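Side-chain contacts in cystatin-2 (Ornithodoros moubata, PDB 3L0R), which inhibits a broad range of cysteine proteinases, including mammalian cathepsins L, S, B, C and H, and may mimic cystatins of the tick's host: residues A[18-23]-A[90-95]; A[40-45]-A[85-90]; A[32-37]-A[78-83]. One frame throughout, in Å; residues are numbered along the deposited sequence.

Contact 1 (A[18-23]-A[90-95])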
# COMPACT_ATOMS: atom_id res chain seq x y z
N LEU A 18 -2.41 0.46 -7.31
CA LEU A 18 -2.00 -0.88 -6.92
C LEU A 18 -0.48 -0.90 -6.67
O LEU A 18 0.00 -1.48 -5.69
CB LEU A 18 -2.42 -1.93 -7.97
CG LEU A 18 -2.08 -3.39 -7.69
CD1 LEU A 18 -2.68 -3.90 -6.37
CD2 LEU A 18 -2.51 -4.24 -8.87
N GLU A 19 0.25 -0.23 -7.55
CA GLU A 19 1.68 -0.04 -7.41
C GLU A 19 2.04 0.59 -6.05
O GLU A 19 2.95 0.13 -5.34
CB GLU A 19 2.18 0.82 -8.57
CG GLU A 19 3.67 0.71 -8.88
CD GLU A 19 4.01 1.15 -10.31
OE1 GLU A 19 5.21 1.26 -10.62
OE2 GLU A 19 3.06 1.37 -11.11
N LEU A 20 1.30 1.63 -5.68
CA LEU A 20 1.54 2.35 -4.43
C LEU A 20 1.18 1.48 -3.21
O LEU A 20 1.86 1.54 -2.17
CB LEU A 20 0.76 3.67 -4.42
CG LEU A 20 1.33 4.83 -5.24
CD1 LEU A 20 0.22 5.81 -5.57
CD2 LEU A 20 2.46 5.57 -4.55
N ALA A 21 0.12 0.69 -3.35
CA ALA A 21 -0.34 -0.22 -2.31
C ALA A 21 0.72 -1.26 -2.00
O ALA A 21 1.00 -1.53 -0.83
CB ALA A 21 -1.65 -0.87 -2.69
N HIS A 22 1.34 -1.80 -3.03
CA HIS A 22 2.42 -2.73 -2.85
C HIS A 22 3.62 -2.08 -2.19
O HIS A 22 4.25 -2.67 -1.31
CB HIS A 22 2.83 -3.32 -4.19
CG HIS A 22 1.95 -4.45 -4.64
ND1 HIS A 22 1.96 -5.68 -4.02
CD2 HIS A 22 1.06 -4.54 -5.65
CE1 HIS A 22 1.10 -6.48 -4.64
NE2 HIS A 22 0.55 -5.81 -5.63
N PHE A 23 3.94 -0.86 -2.61
CA PHE A 23 5.03 -0.11 -2.02
C PHE A 23 4.83 0.03 -0.52
O PHE A 23 5.74 -0.21 0.26
CB PHE A 23 5.18 1.29 -2.67
CG PHE A 23 6.02 2.23 -1.85
CD1 PHE A 23 7.42 2.12 -1.85
CD2 PHE A 23 5.42 3.20 -1.04
CE1 PHE A 23 8.20 2.97 -1.07
CE2 PHE A 23 6.19 4.05 -0.25
CZ PHE A 23 7.58 3.94 -0.27
N ALA A 90 -3.57 2.94 4.21
CA ALA A 90 -2.21 3.44 4.01
C ALA A 90 -2.21 4.84 3.43
O ALA A 90 -2.90 5.12 2.44
CB ALA A 90 -1.42 2.49 3.12
N VAL A 91 -1.43 5.73 4.05
CA VAL A 91 -1.19 7.06 3.52
C VAL A 91 0.27 7.17 3.09
O VAL A 91 1.19 6.96 3.91
CB VAL A 91 -1.57 8.19 4.50
CG1 VAL A 91 -1.35 9.57 3.85
CG2 VAL A 91 -3.02 8.05 4.98
N ILE A 92 0.44 7.45 1.80
CA ILE A 92 1.73 7.70 1.15
C ILE A 92 1.82 9.16 0.77
O ILE A 92 0.94 9.70 0.08
CB ILE A 92 1.95 6.84 -0.15
CG1 ILE A 92 1.95 5.36 0.17
CG2 ILE A 92 3.27 7.21 -0.86
CD1 ILE A 92 0.69 4.69 -0.16
N TYR A 93 2.92 9.77 1.22
CA TYR A 93 3.34 11.11 0.86
C TYR A 93 4.38 11.03 -0.25
O TYR A 93 5.42 10.38 -0.10
CB TYR A 93 3.95 11.76 2.09
CG TYR A 93 4.27 13.22 1.93
CD1 TYR A 93 3.35 14.09 1.38
CD2 TYR A 93 5.48 13.73 2.34
CE1 TYR A 93 3.64 15.44 1.23
CE2 TYR A 93 5.77 15.06 2.19
CZ TYR A 93 4.83 15.91 1.64
OH TYR A 93 5.10 17.25 1.49
N HIS A 94 4.09 11.68 -1.38
CA HIS A 94 4.94 11.67 -2.58
C HIS A 94 5.42 13.09 -2.90
O HIS A 94 4.62 14.01 -3.04
CB HIS A 94 4.16 11.10 -3.77
CG HIS A 94 4.98 10.87 -5.01
ND1 HIS A 94 4.43 10.86 -6.28
CD2 HIS A 94 6.30 10.62 -5.18
CE1 HIS A 94 5.38 10.63 -7.17
NE2 HIS A 94 6.52 10.46 -6.53
N VAL A 95 6.74 13.26 -2.99
CA VAL A 95 7.32 14.51 -3.47
C VAL A 95 8.00 14.21 -4.82
O VAL A 95 9.19 13.85 -4.85
CB VAL A 95 8.31 15.10 -2.45
CG1 VAL A 95 8.95 16.41 -2.97
CG2 VAL A 95 7.62 15.30 -1.11

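Contact 2 (A[40-45]-A[85-90])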
# COMPACT_ATOMS: atom_id res chain seq x y z
N THR A 40 -6.41 -6.62 -2.57
CA THR A 40 -7.31 -5.71 -3.28
C THR A 40 -7.17 -4.26 -2.82
O THR A 40 -6.79 -3.99 -1.69
CB THR A 40 -8.79 -6.22 -3.27
OG1 THR A 40 -9.70 -5.13 -3.39
CG2 THR A 40 -9.13 -6.95 -2.00
N VAL A 41 -7.40 -3.33 -3.75
CA VAL A 41 -7.47 -1.90 -3.48
C VAL A 41 -8.94 -1.52 -3.50
O VAL A 41 -9.57 -1.50 -4.56
CB VAL A 41 -6.68 -1.05 -4.54
CG1 VAL A 41 -6.68 0.47 -4.19
CG2 VAL A 41 -5.24 -1.55 -4.68
N LYS A 42 -9.50 -1.23 -2.32
CA LYS A 42 -10.93 -0.99 -2.18
C LYS A 42 -11.30 0.46 -2.46
O LYS A 42 -12.34 0.75 -3.08
CB LYS A 42 -11.40 -1.40 -0.78
CG LYS A 42 -11.49 -2.89 -0.59
CD LYS A 42 -11.19 -3.27 0.85
CE LYS A 42 -12.34 -2.94 1.81
NZ LYS A 42 -12.63 -4.06 2.78
N GLU A 43 -10.45 1.38 -1.99
CA GLU A 43 -10.79 2.79 -2.03
C GLU A 43 -9.54 3.66 -2.09
O GLU A 43 -8.52 3.32 -1.49
CB GLU A 43 -11.67 3.11 -0.82
CG GLU A 43 -11.87 4.59 -0.59
CD GLU A 43 -12.91 4.91 0.47
OE1 GLU A 43 -13.42 3.96 1.16
OE2 GLU A 43 -13.23 6.12 0.58
N VAL A 44 -9.61 4.76 -2.84
CA VAL A 44 -8.48 5.70 -3.02
C VAL A 44 -8.91 7.18 -2.94
O VAL A 44 -9.90 7.58 -3.55
CB VAL A 44 -7.71 5.45 -4.35
CG1 VAL A 44 -6.57 6.47 -4.53
CG2 VAL A 44 -7.16 4.04 -4.40
N GLU A 45 -8.15 7.96 -2.19
CA GLU A 45 -8.38 9.39 -2.06
C GLU A 45 -7.03 10.09 -2.14
O GLU A 45 -6.04 9.63 -1.55
CB GLU A 45 -9.05 9.74 -0.74
CG GLU A 45 -10.49 9.27 -0.63
CD GLU A 45 -10.93 9.14 0.81
OE1 GLU A 45 -10.60 8.09 1.45
OE2 GLU A 45 -11.62 10.08 1.30
N LYS A 85 -8.09 -12.17 4.73
CA LYS A 85 -7.90 -10.77 4.40
C LYS A 85 -7.89 -9.86 5.63
O LYS A 85 -8.59 -10.12 6.61
CB LYS A 85 -8.99 -10.31 3.41
CG LYS A 85 -9.03 -11.11 2.09
CD LYS A 85 -9.90 -10.45 1.03
CE LYS A 85 -11.16 -11.26 0.72
NZ LYS A 85 -10.90 -12.37 -0.28
N SER A 86 -7.08 -8.80 5.56
CA SER A 86 -7.12 -7.73 6.57
C SER A 86 -7.21 -6.40 5.86
O SER A 86 -6.54 -6.17 4.86
CB SER A 86 -5.88 -7.75 7.47
OG SER A 86 -5.77 -8.99 8.15
N THR A 87 -8.03 -5.52 6.41
CA THR A 87 -8.28 -4.24 5.81
C THR A 87 -7.40 -3.21 6.48
O THR A 87 -7.41 -3.09 7.71
CB THR A 87 -9.77 -3.90 5.94
OG1 THR A 87 -10.52 -4.90 5.23
CG2 THR A 87 -10.09 -2.53 5.38
N CYS A 88 -6.63 -2.47 5.68
CA CYS A 88 -5.76 -1.44 6.19
C CYS A 88 -5.98 -0.14 5.43
O CYS A 88 -6.46 -0.14 4.29
CB CYS A 88 -4.28 -1.83 6.06
SG CYS A 88 -3.85 -3.44 6.73
N VAL A 89 -5.58 0.96 6.07
CA VAL A 89 -5.55 2.26 5.43
C VAL A 89 -4.10 2.75 5.42
O VAL A 89 -3.47 2.91 6.48
CB VAL A 89 -6.49 3.30 6.13
CG1 VAL A 89 -6.39 4.67 5.47
CG2 VAL A 89 -7.93 2.82 6.11
N ALA A 90 -3.57 2.94 4.21
CA ALA A 90 -2.21 3.44 4.01
C ALA A 90 -2.21 4.84 3.43
O ALA A 90 -2.90 5.12 2.44
CB ALA A 90 -1.42 2.49 3.12

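Contact 3 (A[32-37]-A[78-83])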
# COMPACT_ATOMS: atom_id res chain seq x y z
N ARG A 32 7.31 -9.76 11.72
CA ARG A 32 6.77 -10.74 10.77
C ARG A 32 7.88 -11.60 10.21
O ARG A 32 8.99 -11.13 10.00
CB ARG A 32 6.17 -10.06 9.55
CG ARG A 32 5.09 -9.13 9.80
CD ARG A 32 5.19 -8.03 8.80
NE ARG A 32 3.90 -7.36 8.69
CZ ARG A 32 3.44 -6.41 9.50
NH1 ARG A 32 4.18 -5.94 10.50
NH2 ARG A 32 2.24 -5.92 9.28
N GLU A 33 7.52 -12.83 9.89
CA GLU A 33 8.38 -13.74 9.16
C GLU A 33 8.25 -13.48 7.64
O GLU A 33 9.22 -13.58 6.90
CB GLU A 33 7.98 -15.17 9.52
CG GLU A 33 8.77 -16.30 8.89
CD GLU A 33 8.27 -17.66 9.31
OE1 GLU A 33 7.10 -17.77 9.74
OE2 GLU A 33 9.03 -18.64 9.22
N PHE A 34 7.05 -13.12 7.20
CA PHE A 34 6.76 -12.97 5.77
C PHE A 34 6.32 -11.57 5.43
O PHE A 34 5.70 -10.89 6.25
CB PHE A 34 5.66 -13.94 5.32
CG PHE A 34 6.02 -15.37 5.49
CD1 PHE A 34 6.67 -16.05 4.46
CD2 PHE A 34 5.74 -16.04 6.68
CE1 PHE A 34 7.03 -17.41 4.60
CE2 PHE A 34 6.09 -17.39 6.83
CZ PHE A 34 6.75 -18.08 5.79
N TYR A 35 6.62 -11.16 4.20
CA TYR A 35 6.00 -9.96 3.68
C TYR A 35 4.50 -10.18 3.63
O TYR A 35 4.02 -11.27 3.28
CB TYR A 35 6.50 -9.63 2.28
CG TYR A 35 7.93 -9.14 2.21
CD1 TYR A 35 8.26 -7.83 2.56
CD2 TYR A 35 8.94 -9.98 1.75
CE1 TYR A 35 9.61 -7.37 2.48
CE2 TYR A 35 10.27 -9.54 1.67
CZ TYR A 35 10.60 -8.24 2.04
OH TYR A 35 11.90 -7.83 1.94
N ASP A 36 3.76 -9.13 3.98
CA ASP A 36 2.35 -9.07 3.64
C ASP A 36 2.27 -8.57 2.21
O ASP A 36 3.19 -7.90 1.71
CB ASP A 36 1.58 -8.12 4.57
CG ASP A 36 1.45 -8.65 5.99
OD1 ASP A 36 1.33 -9.88 6.20
OD2 ASP A 36 1.48 -7.80 6.90
N THR A 37 1.16 -8.89 1.55
CA THR A 37 0.96 -8.39 0.20
C THR A 37 -0.47 -7.87 0.00
O THR A 37 -1.34 -8.05 0.86
CB THR A 37 1.33 -9.47 -0.87
OG1 THR A 37 1.31 -8.88 -2.18
CG2 THR A 37 0.37 -10.67 -0.81
N VAL A 78 2.89 -13.56 -3.97
CA VAL A 78 1.46 -13.77 -3.92
C VAL A 78 1.04 -14.14 -2.49
O VAL A 78 1.88 -14.58 -1.70
CB VAL A 78 1.02 -14.86 -4.94
CG1 VAL A 78 1.18 -14.34 -6.38
CG2 VAL A 78 1.82 -16.17 -4.73
N PRO A 79 -0.25 -13.94 -2.15
CA PRO A 79 -0.80 -14.41 -0.87
C PRO A 79 -0.61 -15.90 -0.68
O PRO A 79 -0.76 -16.67 -1.64
CB PRO A 79 -2.30 -14.11 -1.01
CG PRO A 79 -2.37 -12.98 -1.96
CD PRO A 79 -1.27 -13.21 -2.94
N LYS A 80 -0.30 -16.33 0.55
CA LYS A 80 -0.38 -17.76 0.88
C LYS A 80 -1.80 -18.28 0.61
O LYS A 80 -2.01 -19.40 0.09
CB LYS A 80 -0.04 -18.02 2.34
CG LYS A 80 1.37 -17.67 2.75
CD LYS A 80 1.49 -17.59 4.27
CE LYS A 80 2.92 -17.37 4.73
NZ LYS A 80 3.65 -18.65 4.92
N ASP A 81 -2.78 -17.44 0.95
CA ASP A 81 -4.20 -17.79 0.98
C ASP A 81 -4.98 -16.48 1.00
O ASP A 81 -5.08 -15.81 2.04
CB ASP A 81 -4.52 -18.64 2.23
CG ASP A 81 -5.98 -18.98 2.36
OD1 ASP A 81 -6.82 -18.44 1.61
OD2 ASP A 81 -6.30 -19.80 3.24
N ALA A 82 -5.52 -16.11 -0.17
CA ALA A 82 -6.07 -14.75 -0.39
C ALA A 82 -7.44 -14.55 0.29
O ALA A 82 -7.91 -13.42 0.44
CB ALA A 82 -6.15 -14.42 -1.90
N GLN A 83 -8.07 -15.67 0.68
CA GLN A 83 -9.28 -15.63 1.51
C GLN A 83 -9.06 -15.05 2.93
O GLN A 83 -10.01 -14.53 3.51
CB GLN A 83 -9.93 -17.01 1.59
CG GLN A 83 -10.77 -17.39 0.38
CD GLN A 83 -11.04 -18.90 0.30
OE1 GLN A 83 -10.11 -19.71 0.48
NE2 GLN A 83 -12.29 -19.28 0.03

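Contact 1 (A[18-23]-A[90-95])
Ile92 reaches from strand 86-95 toward the helix and sets its branched side chain against Leu20 and Phe23, three positions apart on helix 15-25 and so on the same side of it. Leu20 points toward the strand, and the two aliphatic chains meet at a slant, methyl to methyl: CD2 of Leu20 lies 4.1 Å from CG2 of Ile92. The first torsion of Ile92 (chi1 -62°) divides its two branches. CG2 stands anti to the backbone N and goes to Leu20, while CG1, beside the backbone N, carries CD1 to the helix backbone, 3.9 Å from Leu20 O. Phe23 comes in from the next turn. Its ring presents an edge, not a face, to Ile92, whose CG1 lies near the ring plane, 4.3 Å from Phe23 CD2. A beta-branched isoleucine suits this place, since its two branches let one strand residue touch both helix residues; leucine and phenylalanine are long enough to span the distance from helix to sheet. The side chains meet through carbon alone; the one polar atom touched is the carbonyl oxygen of Leu20. Leu20 also touches Tyr54 and Leu56 of the neighbouring strand 52-66, where Ile92 meets Leu56 as well, and thus the same hydrophobic layer runs across both of these strands. A helix laid on one face of a curved antiparallel sheet, its apolar side held by residues of the inner strands, is the hallmark of the cystatin fold.

Contact 2 (A[40-45]-A[85-90])
Lys42 and Thr87 meet across the face of strand 52-66, which lies between theirs. Their CA atoms are 9.0 Å apart, too far for neighbouring strands, so a long side chain has to bridge the interval. Lys42 does this with a chain that starts toward the other strand and bends at chi2, chi3 and chi4 on its way, which carries NZ to 3.3 Å from Thr87 OG1. The hydrogen bond is weak, and the lysine crosses the threonine at about a right angle. Thr87 offers its hydroxyl because OG1 sits beside the backbone N (chi1 -62°); its CG2, the other arm of the fork, lies 3.9 Å from Lys42 NZ. The stronger hold on the ammonium is a salt bridge to Glu59 of strand 52-66, which probably fixes where the lysine ends and leaves Thr87 as a secondary partner. This is an arrangement across the outer face of the cystatin sheet, joining strands 34-48 and 86-95 over the strand that separates them. A classic beta bulge, in which Lys42 and Glu43 both face Thr57, interrupts the regular alternation of strand 34-48 here. The other face of the sheet is far more closely packed: Val41 and Val44 rest on Leu18 and Phe17 of helix 15-25, Ala90 lies on Ala24, and Cys88 is tied to Cys108 by a disulfide. On the solvent side, by contrast, the fit is loose. Thr40 and Lys85 only flank the bridge, and the long, polar lysine suits a place where its charge can stay near water.

Contact 3 (A[32-37]-A[78-83])
Thr37 and Pro79 mark the nearest approach of the two backbones, with CA atoms 6.4 Å apart. The first belongs to the start of strand 34-48, which pairs with strand 52-66; the second lies in the irregular 78-83 loop, an extended piece at Pro79 that turns at Lys80. The strand and loop are joined here by side chains. Thr37 directs its methyl at the loop: CG2 is 3.6 Å from Pro79 N and 3.7 Å from Pro79 CD, lying against the proline ring. Its first torsion (chi1 -171°) sets CG2 between the backbone N and the carbonyl carbon, facing the loop, while OG1, anti to that N, goes to Tyr72 OH, its main polar partner. Threonine thus serves both an apolar and a polar neighbour, and proline adds a compact, rigid ring for the methyl. Further out, Phe34 turns a face to Lys80, whose chain runs nearly straight until it bends at chi4 (-88°) to bring the ammonium over the ring. NZ stands 3.2 Å above the plane, displaced toward the rim, and 3.4 Å from the ring centroid: a cation-pi interaction. Lys80 CE, 3.6 Å from that same centroid and closer to the ring normal, adds a CH-pi contact. Were Phe34 reduced to an alanine, the ammonium of Lys80 would probably lose its aromatic seat and be free to swing away. Within the same connection, just ahead of residue 78, Cys77 is bonded to Cys65 of strand 52-66, which ties this part of it to the sheet. A long irregular connection between strands 52-66 and 86-95, stapled in this way, is characteristic of type 2 cystatins, where it is known as the appending structure.

How the contacts relate
Contact 1 is the nearest to a core contact, partly buried between helix and sheet, while contacts 2 and 3 lie at the surface, and the chemistry changes accordingly: aliphatic and aromatic packing in the first, lysine ammonium groups in the other two, one seeking oxygens and the other a ring, though contact 3 also has a small apolar part at Thr37 and Pro79. Strand 86-95 serves both contacts 1 and 2, which share Ala90, and strand 34-48 serves both 2 and 3. Contacts 1 and 2 touch directly where Leu18 and Ala21 rest on Val41, so the helix binds one side of the sheet while Lys42 spans the other. Contact 3 instead fastens a loop to the sheet.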